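Local coordinates for mitochondrial enolase superfamily member 1 (Homo sapiens, PDB 4A35), which catalyses the magnesium-dependent dehydration of L-fuconate to 2-keto-3-deoxy-L-fuconate, a step in the breakdown of L-fucose, at residues A[27-32]-A[253-258]; A[33-38]-A[55-60]; A[153-158]-A[310-315]; A[220-225]-A[246-251]. One frame throughout, in Å; residues are numbered along the deposited sequence.

Contact 1 (A[27-32]-A[253-258]); sequences DAMHTD and NQRWDV
Asp27 lays its carboxylate flat on the carboxamide of Asn253: the two planes are only 10° apart, and Asp27 CG stands 3.4 Å from Asn253 CG. This stack belongs to the tightly packed part of the contact. Beside it, Met29 CB presses on the backbone, 3.2 Å from Asn253 O. With Met29 CG anti to the backbone N (chi1 -172°) and the chain bent beyond it, the methyl curls back until CE is 3.5 Å from Gln254 O. A buried water bridges Ala28 N and Asn253 OD1, 2.7 Å from the latter. The carboxylate is fixed from its own loop. Asp27 OD1 takes Met29 N, nearly along the C-O axis, at 2.7 Å, closing an Asx turn, and accepts His30 N from above the carboxylate plane. Asp27 OD2 offers its syn lone pair to His30 ND1 at 3.0 Å, in the imidazole plane.

The looser side is at Arg255, which is partly exposed. Its CG touches Ala28 CB at 3.5 Å, while Ala28 O sits over one guanidinium face without a hydrogen bond.

No direct hydrogen bond joins the segments, so stacking, van der Waals contact and a shared water seat the N-terminal-domain loop on the barrel loop. Asp27 and Asn253, both probable substrate ligands, are thereby held face to face at the substrate site.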
# COMPACT_ATOMS: atom_id res chain seq x y z
N ASP A 27 5.70 -20.84 -3.88
CA ASP A 27 6.61 -20.10 -4.76
C ASP A 27 7.83 -19.72 -3.92
O ASP A 27 7.91 -20.13 -2.74
CB ASP A 27 5.92 -18.92 -5.49
CG ASP A 27 5.43 -17.80 -4.60
OD1 ASP A 27 6.26 -17.24 -3.82
OD2 ASP A 27 4.30 -17.40 -4.76
N ALA A 28 8.80 -18.99 -4.49
CA ALA A 28 10.04 -18.64 -3.77
C ALA A 28 9.81 -17.66 -2.59
O ALA A 28 10.65 -17.57 -1.68
CB ALA A 28 11.04 -18.06 -4.73
N MET A 29 8.73 -16.85 -2.68
CA MET A 29 8.40 -15.85 -1.66
C MET A 29 7.33 -16.35 -0.67
O MET A 29 7.49 -16.19 0.56
CB MET A 29 7.95 -14.55 -2.37
CG MET A 29 7.78 -13.37 -1.41
SD MET A 29 9.34 -12.77 -0.66
CE MET A 29 9.86 -11.59 -1.96
N HIS A 30 6.22 -16.87 -1.19
CA HIS A 30 5.08 -17.43 -0.43
C HIS A 30 5.22 -18.98 -0.46
O HIS A 30 4.85 -19.63 -1.42
CB HIS A 30 3.76 -16.95 -1.04
CG HIS A 30 3.81 -15.50 -1.44
ND1 HIS A 30 4.12 -15.13 -2.74
CD2 HIS A 30 3.70 -14.38 -0.68
CE1 HIS A 30 4.11 -13.79 -2.76
NE2 HIS A 30 3.88 -13.29 -1.55
N THR A 31 5.91 -19.52 0.53
CA THR A 31 6.29 -20.93 0.52
C THR A 31 5.19 -21.87 1.07
O THR A 31 5.38 -23.08 1.01
CB THR A 31 7.61 -21.15 1.29
OG1 THR A 31 7.34 -21.10 2.69
CG2 THR A 31 8.77 -20.17 0.86
N ASP A 32 4.10 -21.33 1.69
CA ASP A 32 3.07 -22.20 2.33
C ASP A 32 1.66 -21.55 2.29
O ASP A 32 0.99 -21.42 3.34
CB ASP A 32 3.52 -22.42 3.81
CG ASP A 32 3.56 -21.19 4.74
OD1 ASP A 32 3.49 -20.01 4.22
OD2 ASP A 32 3.59 -21.39 5.98
N ASN A 253 8.33 -13.90 -8.27
CA ASN A 253 7.56 -13.44 -7.07
C ASN A 253 8.35 -12.46 -6.17
O ASN A 253 8.36 -12.58 -4.90
CB ASN A 253 7.11 -14.67 -6.22
CG ASN A 253 6.04 -15.47 -6.93
OD1 ASN A 253 6.35 -16.45 -7.61
ND2 ASN A 253 4.82 -14.96 -6.96
N GLN A 254 9.00 -11.43 -6.83
CA GLN A 254 9.63 -10.27 -6.15
C GLN A 254 10.90 -10.61 -5.38
O GLN A 254 11.34 -9.80 -4.59
CB GLN A 254 8.62 -9.59 -5.15
CG GLN A 254 7.21 -9.42 -5.74
CD GLN A 254 6.14 -9.22 -4.67
OE1 GLN A 254 6.39 -9.29 -3.46
NE2 GLN A 254 4.89 -9.03 -5.11
N ARG A 255 11.51 -11.79 -5.60
CA ARG A 255 12.62 -12.20 -4.76
C ARG A 255 13.87 -11.33 -4.80
O ARG A 255 14.58 -11.27 -3.80
CB ARG A 255 13.05 -13.66 -5.08
CG ARG A 255 11.98 -14.65 -4.56
CD ARG A 255 12.04 -14.73 -3.02
NE ARG A 255 13.30 -15.35 -2.58
CZ ARG A 255 13.59 -15.66 -1.32
NH1 ARG A 255 12.73 -15.40 -0.35
NH2 ARG A 255 14.76 -16.24 -1.03
N TRP A 256 14.16 -10.74 -5.96
CA TRP A 256 15.48 -10.17 -6.17
C TRP A 256 15.62 -8.68 -6.04
O TRP A 256 14.64 -7.94 -6.20
CB TRP A 256 15.96 -10.58 -7.61
CG TRP A 256 15.89 -12.06 -7.92
CD1 TRP A 256 16.36 -13.09 -7.15
CD2 TRP A 256 15.42 -12.66 -9.15
NE1 TRP A 256 16.15 -14.30 -7.79
CE2 TRP A 256 15.65 -14.06 -9.05
CE3 TRP A 256 14.84 -12.16 -10.33
CZ2 TRP A 256 15.28 -14.95 -10.07
CZ3 TRP A 256 14.59 -13.03 -11.39
CH2 TRP A 256 14.76 -14.42 -11.24
N ASP A 257 16.87 -8.24 -5.69
CA ASP A 257 17.28 -6.86 -5.81
C ASP A 257 17.57 -6.63 -7.31
O ASP A 257 17.63 -7.61 -8.08
CB ASP A 257 18.48 -6.52 -4.89
CG ASP A 257 18.08 -6.45 -3.41
OD1 ASP A 257 16.89 -6.71 -3.09
OD2 ASP A 257 18.94 -6.12 -2.59
N VAL A 258 17.75 -5.38 -7.73
CA VAL A 258 17.84 -5.08 -9.16
C VAL A 258 19.09 -5.76 -9.82
O VAL A 258 18.90 -6.51 -10.78
CB VAL A 258 17.76 -3.55 -9.39
CG1 VAL A 258 18.19 -3.15 -10.82
CG2 VAL A 258 16.34 -3.04 -9.08
O HOH W 1 8.61 -17.84 -7.34

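Contact 2 (A[33-38]-A[55-60]); sequences PDYSAA and ITFTLG. With EDO (1,2-ethanediol), chain F.
Thr58 N donates to Ser36 O at 2.9 Å in a nearly straight bond (173°), and Ser36 N returns one to Thr58 O, also at 2.9 Å. The reciprocal bonds identify an antiparallel hydrogen-bonded pair. At the next, non-hydrogen-bonded pair, Ala37 faces Phe57. Just before strand 36-44, Asp34 N adds one more backbone bond, to Leu59 O at 3.0 Å.

On the face that carries Ala37 and Phe57, the edge of Phe57 meets the face of Tyr35 in a T-shaped stack, centroids 5.3 Å apart and planes at 84°; CZ of Phe57 lies over the rim of the tyrosine ring, 3.7 Å from Tyr35 CD1. Phe57 CG is anti to its own N (chi1 170°), which brings CD1 of the ring close to Ser36 O and its far edge to Tyr35.

The Asp34 carboxylate points elsewhere, OD1 bonding Ser20 OG and OD2 accepting from O1 of an ethanediol, probably from the crystallisation liquor, at 2.6 Å. An alanine here is likely to leave the Ser20 hydroxyl without its acceptor and the loop before the strand less firmly tied.

Backbone bonds thus set the hairpin register, and the edge-to-face stack is consistent with a role in positioning Tyr35, a probable substrate-binding residue.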
# COMPACT_ATOMS: atom_id res chain seq x y z
N PRO A 33 1.17 -21.10 1.11
CA PRO A 33 -0.09 -20.35 1.13
C PRO A 33 -1.29 -21.27 1.37
O PRO A 33 -1.30 -22.41 0.93
CB PRO A 33 -0.15 -19.75 -0.29
CG PRO A 33 0.60 -20.73 -1.14
CD PRO A 33 1.77 -21.10 -0.24
N ASP A 34 -2.31 -20.71 2.02
CA ASP A 34 -3.63 -21.30 2.16
C ASP A 34 -4.54 -20.35 1.37
O ASP A 34 -4.94 -19.29 1.88
CB ASP A 34 -4.03 -21.41 3.65
CG ASP A 34 -3.26 -22.48 4.39
OD1 ASP A 34 -3.10 -23.57 3.83
OD2 ASP A 34 -2.82 -22.22 5.55
N TYR A 35 -4.82 -20.70 0.13
CA TYR A 35 -5.66 -19.87 -0.74
C TYR A 35 -6.98 -19.58 -0.04
O TYR A 35 -7.74 -20.48 0.33
CB TYR A 35 -5.91 -20.61 -2.06
CG TYR A 35 -4.73 -20.65 -3.01
CD1 TYR A 35 -3.49 -20.13 -2.65
CD2 TYR A 35 -4.86 -21.20 -4.28
CE1 TYR A 35 -2.39 -20.17 -3.53
CE2 TYR A 35 -3.79 -21.21 -5.19
CZ TYR A 35 -2.57 -20.65 -4.82
OH TYR A 35 -1.51 -20.67 -5.70
N SER A 36 -7.27 -18.30 0.10
CA SER A 36 -8.42 -17.83 0.87
C SER A 36 -9.10 -16.64 0.23
O SER A 36 -8.55 -15.99 -0.68
CB SER A 36 -7.95 -17.44 2.27
OG SER A 36 -7.38 -18.56 2.92
N ALA A 37 -10.28 -16.29 0.78
CA ALA A 37 -10.99 -15.12 0.30
C ALA A 37 -11.88 -14.51 1.36
O ALA A 37 -12.42 -15.22 2.24
CB ALA A 37 -11.88 -15.51 -0.92
N ALA A 38 -12.03 -13.19 1.29
CA ALA A 38 -13.10 -12.49 2.04
C ALA A 38 -14.31 -12.55 1.08
O ALA A 38 -14.23 -12.02 -0.05
CB ALA A 38 -12.68 -11.05 2.36
N ILE A 55 -15.59 -11.20 -4.02
CA ILE A 55 -14.41 -11.77 -3.39
C ILE A 55 -13.21 -10.85 -3.54
O ILE A 55 -13.14 -9.98 -4.41
CB ILE A 55 -14.04 -13.18 -4.00
CG1 ILE A 55 -13.70 -13.07 -5.53
CG2 ILE A 55 -15.06 -14.30 -3.67
CD1 ILE A 55 -12.92 -14.27 -6.16
N THR A 56 -12.25 -11.09 -2.65
CA THR A 56 -10.87 -10.64 -2.74
C THR A 56 -10.04 -11.82 -2.27
O THR A 56 -10.47 -12.53 -1.37
CB THR A 56 -10.53 -9.30 -2.10
OG1 THR A 56 -9.23 -8.94 -2.63
CG2 THR A 56 -10.47 -9.37 -0.56
N PHE A 57 -8.89 -12.02 -2.87
CA PHE A 57 -8.05 -13.19 -2.60
C PHE A 57 -6.89 -12.90 -1.63
O PHE A 57 -6.21 -11.85 -1.73
CB PHE A 57 -7.48 -13.66 -3.93
CG PHE A 57 -6.40 -14.71 -3.88
CD1 PHE A 57 -6.66 -15.98 -3.35
CD2 PHE A 57 -5.11 -14.43 -4.34
CE1 PHE A 57 -5.67 -16.97 -3.33
CE2 PHE A 57 -4.11 -15.41 -4.30
CZ PHE A 57 -4.39 -16.67 -3.78
N THR A 58 -6.65 -13.84 -0.73
CA THR A 58 -5.55 -13.76 0.24
C THR A 58 -4.85 -15.13 0.32
O THR A 58 -5.36 -16.12 -0.22
CB THR A 58 -5.97 -13.29 1.66
OG1 THR A 58 -6.59 -14.42 2.30
CG2 THR A 58 -6.87 -12.01 1.67
N LEU A 59 -3.77 -15.18 1.12
CA LEU A 59 -3.02 -16.41 1.33
C LEU A 59 -3.30 -17.07 2.70
O LEU A 59 -2.56 -17.97 3.10
CB LEU A 59 -1.53 -16.15 1.17
CG LEU A 59 -1.08 -15.61 -0.19
CD1 LEU A 59 0.46 -15.60 -0.28
CD2 LEU A 59 -1.74 -16.39 -1.34
N GLY A 60 -4.37 -16.68 3.36
CA GLY A 60 -4.75 -17.31 4.62
C GLY A 60 -4.74 -16.32 5.76
O GLY A 60 -5.71 -15.58 5.95
C1 EDO F . -3.21 -25.23 7.20
O1 EDO F . -2.65 -23.96 7.43
C2 EDO F . -2.91 -26.07 8.45
O2 EDO F . -3.52 -25.39 9.56

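Contact 3 (A[153-158]-A[310-315]); sequences FRYITD and NRVIFK
Tyr155 overlaps Val312 at the first turn of helix 311-319: Tyr155 CB lies 3.6 Å from Val312 CG2, and the same methyl comes obliquely to the ring near CD2. Next to it Arg311 grips one carbonyl oxygen side-on with two nitrogens, NE at 3.0 Å and NH2 at 2.9 Å from Arg154 O. The oxygen lies close to the guanidinium plane. An extended chain from CG to NE (chi2 -170°, chi3 -179°) carries the group across, with Ile156 CG2 resting on its CG. A water accepting from Arg154 NE and Arg311 NH2 bridges the two arginines, while Arg154 NH2 bonds Ser98 OG, and Glu108 and Glu338 form salt bridges with Arg311 NH1.

One turn on, Lys315 NZ bonds Tyr155 O at 2.8 Å and makes a salt bridge to Asp158 OD2 at 2.9 Å, through that oxygen's syn lone pair. Asp284 of the second subunit is a further charged partner, while Tyr155 OH bonds Gln254 O of that subunit.

Asn310 OD1 accepts from Val312 N at 2.9 Å, the N-cap that starts the helix. A helix after strand 301-304, its basic side chains gripping loop carbonyls, fits the outer helical layer of the enolase-superfamily barrel, at the subunit interface.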
# COMPACT_ATOMS: atom_id res chain seq x y z
N PHE A 153 -10.61 8.94 -12.89
CA PHE A 153 -9.41 9.32 -13.62
C PHE A 153 -8.43 10.11 -12.76
O PHE A 153 -7.38 10.51 -13.27
CB PHE A 153 -9.74 10.12 -14.89
CG PHE A 153 -10.39 9.27 -15.95
CD1 PHE A 153 -11.77 9.01 -15.92
CD2 PHE A 153 -9.65 8.73 -16.99
CE1 PHE A 153 -12.38 8.25 -16.91
CE2 PHE A 153 -10.26 7.98 -18.01
CZ PHE A 153 -11.61 7.73 -17.95
N ARG A 154 -8.73 10.31 -11.46
CA ARG A 154 -7.77 11.05 -10.63
C ARG A 154 -6.36 10.42 -10.73
O ARG A 154 -6.21 9.20 -10.68
CB ARG A 154 -8.23 11.19 -9.16
CG ARG A 154 -7.25 12.05 -8.35
CD ARG A 154 -7.87 12.61 -7.01
NE ARG A 154 -8.15 11.52 -6.07
CZ ARG A 154 -8.64 11.69 -4.84
NH1 ARG A 154 -9.01 12.90 -4.41
NH2 ARG A 154 -8.85 10.63 -4.05
N TYR A 155 -5.34 11.27 -10.84
CA TYR A 155 -3.90 10.92 -10.90
C TYR A 155 -3.48 10.25 -12.23
O TYR A 155 -2.32 9.87 -12.33
CB TYR A 155 -3.45 10.05 -9.74
CG TYR A 155 -3.82 10.61 -8.37
CD1 TYR A 155 -3.61 11.96 -8.06
CD2 TYR A 155 -4.41 9.79 -7.41
CE1 TYR A 155 -3.93 12.47 -6.78
CE2 TYR A 155 -4.72 10.28 -6.13
CZ TYR A 155 -4.46 11.62 -5.82
OH TYR A 155 -4.77 12.11 -4.55
N ILE A 156 -4.40 10.08 -13.20
CA ILE A 156 -4.00 9.50 -14.49
C ILE A 156 -4.40 10.39 -15.69
O ILE A 156 -4.03 10.04 -16.83
CB ILE A 156 -4.50 8.03 -14.72
CG1 ILE A 156 -6.06 7.96 -14.92
CG2 ILE A 156 -4.01 7.07 -13.60
CD1 ILE A 156 -6.64 6.55 -15.37
N THR A 157 -5.08 11.54 -15.48
CA THR A 157 -5.44 12.42 -16.61
C THR A 157 -4.21 12.96 -17.38
O THR A 157 -4.36 13.39 -18.51
CB THR A 157 -6.27 13.64 -16.12
OG1 THR A 157 -5.47 14.40 -15.21
CG2 THR A 157 -7.58 13.22 -15.48
N ASP A 158 -2.99 12.90 -16.79
CA ASP A 158 -1.75 13.31 -17.44
C ASP A 158 -1.32 12.31 -18.55
O ASP A 158 -0.48 12.66 -19.37
CB ASP A 158 -0.62 13.54 -16.43
CG ASP A 158 -0.39 12.38 -15.45
OD1 ASP A 158 -1.41 11.83 -14.90
OD2 ASP A 158 0.79 12.01 -15.23
N ASN A 310 -2.31 -0.03 -7.32
CA ASN A 310 -3.35 0.83 -7.89
C ASN A 310 -2.89 1.31 -9.26
O ASN A 310 -1.77 0.98 -9.70
CB ASN A 310 -3.77 1.98 -6.93
CG ASN A 310 -2.68 3.00 -6.62
OD1 ASN A 310 -1.80 3.26 -7.45
ND2 ASN A 310 -2.69 3.52 -5.39
N ARG A 311 -3.73 2.11 -9.91
CA ARG A 311 -3.51 2.59 -11.28
C ARG A 311 -2.32 3.57 -11.37
O ARG A 311 -1.80 3.78 -12.46
CB ARG A 311 -4.79 3.27 -11.80
CG ARG A 311 -5.19 4.53 -10.99
CD ARG A 311 -6.58 5.07 -11.37
NE ARG A 311 -6.91 6.27 -10.60
CZ ARG A 311 -7.25 6.29 -9.31
NH1 ARG A 311 -7.39 5.15 -8.64
NH2 ARG A 311 -7.42 7.43 -8.68
N VAL A 312 -1.94 4.22 -10.23
CA VAL A 312 -0.82 5.20 -10.24
C VAL A 312 0.48 4.44 -10.48
O VAL A 312 1.34 4.92 -11.20
CB VAL A 312 -0.79 6.11 -8.97
CG1 VAL A 312 0.34 7.17 -8.99
CG2 VAL A 312 -2.14 6.82 -8.82
N ILE A 313 0.63 3.25 -9.89
CA ILE A 313 1.81 2.41 -10.09
C ILE A 313 1.80 1.95 -11.54
O ILE A 313 2.84 2.04 -12.18
CB ILE A 313 1.88 1.20 -9.09
CG1 ILE A 313 1.86 1.70 -7.56
CG2 ILE A 313 3.17 0.37 -9.37
CD1 ILE A 313 3.17 2.58 -7.18
N PHE A 314 0.67 1.43 -12.05
CA PHE A 314 0.64 1.00 -13.46
C PHE A 314 0.96 2.17 -14.42
O PHE A 314 1.66 1.99 -15.42
CB PHE A 314 -0.70 0.38 -13.82
CG PHE A 314 -0.77 -1.08 -13.40
CD1 PHE A 314 0.11 -2.03 -13.96
CD2 PHE A 314 -1.71 -1.51 -12.49
CE1 PHE A 314 0.01 -3.39 -13.60
CE2 PHE A 314 -1.83 -2.87 -12.15
CZ PHE A 314 -0.97 -3.80 -12.70
N LYS A 315 0.44 3.34 -14.14
CA LYS A 315 0.72 4.50 -14.99
C LYS A 315 2.22 4.73 -15.11
O LYS A 315 2.73 4.88 -16.22
CB LYS A 315 0.02 5.77 -14.47
CG LYS A 315 0.47 7.05 -15.22
CD LYS A 315 -0.12 8.29 -14.59
CE LYS A 315 0.61 8.75 -13.31
NZ LYS A 315 0.34 10.21 -13.04
O HOH W 2 -7.84 8.57 -6.04

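Contact 4 (A[220-225]-A[246-251]); sequences FKVKVG and KTLMMD. With MG (magnesium ion), chain B.
Asp251 OD2 serves the metal and the neighbouring strand at once: it binds magnesium at 2.2 Å and takes a salt bridge from Lys223 NZ at 2.7 Å. The amine comes from above the carboxylate plane, 56° out of it. Three waters, together with Glu277 and Glu306, complete the metal's ligands. One of the waters donates to Asp251 OD1 at 2.6 Å; another accepts from Lys221 NZ at 3.0 Å. Lys221 crosses Asp251 at a slant, and its amine is held by Tyr191 OH and by salt bridges to Glu277 and Glu387.

Lys223, by similarity the proton donor/acceptor, lies side by side with Asp251, its chain bent at chi2 (-62°) so that NZ reaches the carboxylate. A leucine in its place would probably leave Asp251 OD2 without its amine partner and the site without the group expected to move the proton.

The second shell is the backbone. Alternating bonds, among them Val222 N to Met249 O at 2.8 Å and Val224 N to Asp251 O at 2.9 Å, set a parallel register that pairs Lys223 with Asp251. On the other face Val222 CG1 packs 3.7 Å from Met250 CG and also touches Leu248 CD1.

Strands 219-223 and 247-251, their local axes 28° apart, are joined through helix 228-242 as a beta-alpha-beta unit. That helix covers Val222 and Leu248, helix 202-214 packs on Phe220, and strand 275-277 continues the sheet beyond Met249 and Met250.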
# COMPACT_ATOMS: atom_id res chain seq x y z
N PHE A 220 3.45 -22.54 -20.64
CA PHE A 220 3.77 -22.96 -19.28
C PHE A 220 4.54 -21.95 -18.47
O PHE A 220 5.53 -21.38 -18.93
CB PHE A 220 4.66 -24.26 -19.38
CG PHE A 220 3.94 -25.48 -19.90
CD1 PHE A 220 3.76 -25.68 -21.27
CD2 PHE A 220 3.49 -26.46 -19.03
CE1 PHE A 220 3.11 -26.81 -21.75
CE2 PHE A 220 2.80 -27.58 -19.51
CZ PHE A 220 2.65 -27.77 -20.87
N LYS A 221 4.11 -21.78 -17.20
CA LYS A 221 4.85 -20.92 -16.29
C LYS A 221 5.61 -21.79 -15.31
O LYS A 221 5.17 -22.90 -14.99
CB LYS A 221 3.94 -19.90 -15.55
CG LYS A 221 4.77 -18.82 -14.84
CD LYS A 221 4.09 -17.44 -14.82
CE LYS A 221 3.19 -17.42 -13.64
NZ LYS A 221 2.36 -16.18 -13.61
N VAL A 222 6.74 -21.27 -14.84
CA VAL A 222 7.56 -21.94 -13.82
C VAL A 222 8.01 -20.90 -12.78
O VAL A 222 8.45 -19.81 -13.14
CB VAL A 222 8.78 -22.70 -14.46
CG1 VAL A 222 9.68 -21.73 -15.25
CG2 VAL A 222 9.60 -23.43 -13.41
N LYS A 223 7.90 -21.25 -11.50
CA LYS A 223 8.38 -20.40 -10.41
C LYS A 223 9.87 -20.58 -10.26
O LYS A 223 10.38 -21.71 -10.27
CB LYS A 223 7.69 -20.74 -9.07
CG LYS A 223 6.18 -20.58 -9.07
CD LYS A 223 5.76 -19.12 -9.35
CE LYS A 223 4.29 -19.11 -9.71
NZ LYS A 223 3.65 -17.81 -9.38
N VAL A 224 10.54 -19.46 -10.01
CA VAL A 224 12.00 -19.38 -9.81
C VAL A 224 12.32 -18.41 -8.67
O VAL A 224 11.41 -17.73 -8.16
CB VAL A 224 12.73 -18.94 -11.14
CG1 VAL A 224 12.46 -19.93 -12.30
CG2 VAL A 224 12.37 -17.49 -11.53
N GLY A 225 13.60 -18.32 -8.30
CA GLY A 225 14.09 -17.28 -7.41
C GLY A 225 14.52 -17.56 -5.99
O GLY A 225 14.94 -16.63 -5.31
N LYS A 246 7.43 -24.47 -27.75
CA LYS A 246 6.38 -24.13 -26.75
C LYS A 246 6.84 -22.96 -25.82
O LYS A 246 8.03 -22.73 -25.61
CB LYS A 246 5.94 -25.39 -25.97
CG LYS A 246 5.17 -26.35 -26.88
CD LYS A 246 4.45 -27.50 -26.18
CE LYS A 246 3.88 -28.46 -27.20
NZ LYS A 246 4.96 -29.24 -27.90
N THR A 247 5.85 -22.17 -25.32
CA THR A 247 6.09 -21.00 -24.52
C THR A 247 6.36 -21.35 -23.07
O THR A 247 5.59 -22.06 -22.43
CB THR A 247 4.90 -20.00 -24.59
OG1 THR A 247 4.62 -19.72 -25.97
CG2 THR A 247 5.17 -18.69 -23.84
N LEU A 248 7.47 -20.84 -22.59
CA LEU A 248 7.87 -20.94 -21.19
C LEU A 248 7.96 -19.54 -20.57
O LEU A 248 8.65 -18.68 -21.12
CB LEU A 248 9.22 -21.68 -21.06
CG LEU A 248 9.76 -21.84 -19.61
CD1 LEU A 248 8.80 -22.72 -18.76
CD2 LEU A 248 11.23 -22.40 -19.64
N MET A 249 7.30 -19.31 -19.41
CA MET A 249 7.39 -18.06 -18.66
C MET A 249 7.97 -18.35 -17.28
O MET A 249 7.64 -19.37 -16.69
CB MET A 249 6.02 -17.36 -18.52
CG MET A 249 5.37 -17.10 -19.83
SD MET A 249 4.10 -18.38 -20.17
CE MET A 249 2.91 -17.30 -20.85
N MET A 250 8.77 -17.45 -16.76
CA MET A 250 9.35 -17.57 -15.40
C MET A 250 8.74 -16.52 -14.47
O MET A 250 8.43 -15.39 -14.91
CB MET A 250 10.87 -17.45 -15.44
CG MET A 250 11.52 -18.63 -16.20
SD MET A 250 13.26 -18.25 -16.42
CE MET A 250 13.84 -19.68 -17.41
N ASP A 251 8.67 -16.84 -13.16
CA ASP A 251 8.04 -15.95 -12.18
C ASP A 251 8.86 -16.00 -10.90
O ASP A 251 8.99 -17.06 -10.28
CB ASP A 251 6.58 -16.41 -11.95
CG ASP A 251 5.79 -15.47 -11.02
OD1 ASP A 251 6.41 -14.56 -10.42
OD2 ASP A 251 4.56 -15.68 -10.86
MG MG B . 3.02 -14.20 -10.48
O HOH W 3 1.59 -15.50 -10.82
O HOH W 4 4.41 -13.18 -9.57
O HOH W 5 2.48 -15.25 -8.38

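Overall arrangement
All four contacts are largely buried, but their surroundings differ. Contact 4 lies within the barrel sheet and touches no other chain; the other three also meet the second subunit. Contact 1 lies between contacts 2 and 4 and touches both. Its Asn253 touches Lys223 of contact 4 and its His30 packs on Leu59 of contact 2, linking the N-terminal-domain hairpin to the metal site. Backbone ladders hold contacts 2 and 4, antiparallel in one and parallel in the other, whereas contact 1 relies on stacking and contact 3 on charged side chains gripping carbonyls. Contact 3, about 27 Å between centres from contact 1 in its own chain, meets that contact's counterpart across the dimer through Tyr155.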